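Local coordinates for extracellular solute-binding protein, family 1 (PDB 6FTH) that probably captures human milk oligosaccharides outside the cell as the solute-binding component of an ABC transporter, at residues A[199-204]-A[269-274]. Sequence-based numbering, arbitrary orientation.
Sequences MNIRKL and ADWATK
Two loops of one lobe of this two-lobed solute-binding protein, the run leaving strand 197-199 and the loop 269-274, are joined by a buried tryptophan and four bridging waters, with no direct hydrogen bond between them. Trp271 is covered on both faces, though unequally. CD1 of Ile201 makes a CH-pi contact over one face, displaced toward the rim and 4.1 Å from the centroid of the six-membered ring, while CB of Ala272, the residue after Trp271, lies above the centre of the opposite face. The Trp271 side chain reaches this slot because CG stands between the backbone N and the carbonyl carbon (chi1 71°). At the ring edge, in plane, Arg202 O is 3.5 Å from Trp271 CE3; this buried carbonyl has no hydrogen-bond partner. Leu204 adds to the same rim, its CG 4.0 Å from Trp271 CH2.

Alongside, the methylenes of Lys203 run past the loop's carbonyls, with CD 3.2 Å from Lys274 O and CB 3.4 Å from Ala272 O. Bends at chi3 and chi4 fold the chain back, and NZ donates to Leu204 O at 2.7 Å, almost in line with that C=O. With an alanine here in place of the lysine, Leu204 O would probably lose its charged donor, and the loop's carbonyls the methylenes that now lie against them.

Four waters link the loops: Asn200 OD1 to Lys274 NZ, Ile201 O to Trp271 O (2.6 and 2.8 Å from the water), Lys203 N to Lys274 O, and Leu204 N to Ala272 O. Lys274 NZ also forms a salt bridge with Asp282 of helix 276-284, whose Gln283 accepts from Asn200 ND2. Trp271 NE1 is hydrogen-bonded to Ser483 OG of helix 457-484, whose Met482 touches both Ile201 and Trp271, while helix 249-263 meets the same pair through Tyr258 and Ile262 respectively.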
loop_
_atom_site.group_PDB
_atom_site.type_symbol
_atom_site.label_atom_id
_atom_site.label_comp_id
_atom_site.label_asym_id
_atom_site.label_seq_id
_atom_site.Cartn_x
_atom_site.Cartn_y
_atom_site.Cartn_z
ATOM N N MET A 199 10.089 16.724 13.673
ATOM C CA MET A 199 9.557 15.930 12.574
ATOM C C MET A 199 10.527 14.781 12.325
ATOM O O MET A 199 11.742 14.999 12.290
ATOM C CB MET A 199 9.417 16.796 11.317
ATOM C CG MET A 199 8.893 16.038 10.130
ATOM S SD MET A 199 8.438 17.169 8.789
ATOM C CE MET A 199 7.658 16.025 7.603
ATOM N N ASN A 200 9.990 13.567 12.175
ATOM C CA ASN A 200 10.773 12.386 11.861
ATOM C C ASN A 200 10.345 11.830 10.511
ATOM O O ASN A 200 9.146 11.703 10.237
ATOM C CB ASN A 200 10.641 11.321 12.939
ATOM C CG ASN A 200 11.923 10.538 13.117
ATOM O OD1 ASN A 200 12.877 10.706 12.363
ATOM N ND2 ASN A 200 11.933 9.648 14.081
ATOM N N ILE A 201 11.331 11.516 9.670
ATOM C CA ILE A 201 11.083 10.968 8.347
ATOM C C ILE A 201 11.908 9.698 8.178
ATOM O O ILE A 201 12.977 9.539 8.780
ATOM C CB ILE A 201 11.397 11.993 7.223
ATOM C CG1 ILE A 201 12.824 12.545 7.344
ATOM C CG2 ILE A 201 10.383 13.134 7.230
ATOM C CD1 ILE A 201 13.313 13.294 6.092
ATOM N N ARG A 202 11.396 8.797 7.351
ATOM C CA ARG A 202 12.063 7.559 6.979
ATOM C C ARG A 202 13.203 7.816 6.010
ATOM O O ARG A 202 13.170 8.758 5.213
ATOM C CB ARG A 202 11.086 6.648 6.237
ATOM C CG ARG A 202 10.078 5.941 7.130
ATOM C CD ARG A 202 9.202 4.972 6.325
ATOM N NE ARG A 202 8.720 3.872 7.170
ATOM C CZ ARG A 202 8.145 2.759 6.722
ATOM N NH1 ARG A 202 7.940 2.577 5.421
ATOM N NH2 ARG A 202 7.780 1.818 7.584
ATOM N N LYS A 203 14.198 6.931 6.049
ATOM C CA LYS A 203 15.250 6.963 5.057
ATOM C C LYS A 203 14.670 6.585 3.698
ATOM O O LYS A 203 13.550 6.095 3.596
ATOM C CB LYS A 203 16.375 5.986 5.438
ATOM C CG LYS A 203 16.007 4.508 5.328
ATOM C CD LYS A 203 17.220 3.597 5.644
ATOM C CE LYS A 203 18.283 3.622 4.573
ATOM N NZ LYS A 203 17.806 2.995 3.297
ATOM N N LEU A 204 15.465 6.777 2.657
ATOM C CA LEU A 204 15.039 6.448 1.312
ATOM C C LEU A 204 15.316 4.980 0.981
ATOM O O LEU A 204 16.029 4.270 1.697
ATOM C CB LEU A 204 15.712 7.382 0.304
ATOM C CG LEU A 204 15.577 8.872 0.566
ATOM C CD1 LEU A 204 16.248 9.660 -0.522
ATOM C CD2 LEU A 204 14.116 9.303 0.691
ATOM N N ALA A 269 19.576 14.425 12.266
ATOM C CA ALA A 269 20.673 14.533 11.311
ATOM C C ALA A 269 20.999 13.194 10.659
ATOM O O ALA A 269 21.463 13.168 9.517
ATOM C CB ALA A 269 21.915 15.094 12.008
ATOM N N ASP A 270 20.755 12.074 11.345
ATOM C CA ASP A 270 21.039 10.754 10.793
ATOM C C ASP A 270 19.806 10.083 10.198
ATOM O O ASP A 270 19.763 8.853 10.081
ATOM C CB ASP A 270 21.706 9.863 11.848
ATOM C CG ASP A 270 20.831 9.593 13.041
ATOM O OD1 ASP A 270 19.857 10.334 13.256
ATOM O OD2 ASP A 270 21.140 8.633 13.794
ATOM N N TRP A 271 18.806 10.874 9.795
ATOM C CA TRP A 271 17.573 10.299 9.248
ATOM C C TRP A 271 17.862 9.350 8.089
ATOM O O TRP A 271 17.149 8.360 7.900
ATOM C CB TRP A 271 16.647 11.427 8.751
ATOM C CG TRP A 271 17.197 12.045 7.526
ATOM C CD1 TRP A 271 18.157 13.003 7.459
ATOM C CD2 TRP A 271 16.877 11.699 6.168
ATOM N NE1 TRP A 271 18.473 13.273 6.149
ATOM C CE2 TRP A 271 17.699 12.485 5.337
ATOM C CE3 TRP A 271 15.993 10.793 5.580
ATOM C CZ2 TRP A 271 17.648 12.398 3.943
ATOM C CZ3 TRP A 271 15.946 10.714 4.186
ATOM C CH2 TRP A 271 16.762 11.497 3.400
ATOM N N ALA A 272 18.904 9.630 7.303
ATOM C CA ALA A 272 19.137 8.888 6.070
ATOM C C ALA A 272 19.685 7.488 6.296
ATOM O O ALA A 272 19.664 6.675 5.361
ATOM C CB ALA A 272 20.113 9.657 5.169
ATOM N N THR A 273 20.177 7.184 7.497
ATOM C CA THR A 273 20.746 5.876 7.784
ATOM C C THR A 273 19.964 5.087 8.818
ATOM O O THR A 273 20.267 3.904 9.024
ATOM C CB THR A 273 22.219 5.996 8.230
ATOM O OG1 THR A 273 22.345 6.932 9.309
ATOM C CG2 THR A 273 23.091 6.441 7.063
ATOM N N LYS A 274 18.957 5.689 9.443
ATOM C CA LYS A 274 18.164 5.003 10.455
ATOM C C LYS A 274 17.304 3.933 9.791
ATOM O O LYS A 274 16.702 4.171 8.744
ATOM C CB LYS A 274 17.243 6.019 11.145
ATOM C CG LYS A 274 17.952 7.034 12.027
ATOM C CD LYS A 274 17.906 6.621 13.512
ATOM C CE LYS A 274 16.526 6.859 14.133
ATOM N NZ LYS A 274 16.213 8.324 14.267
HETATM O O HOH W 1 15.111 9.163 11.848
HETATM O O HOH W 2 14.902 7.885 9.446
HETATM O O HOH W 3 14.267 5.357 8.535
HETATM O O HOH W 4 18.319 7.378 2.723
#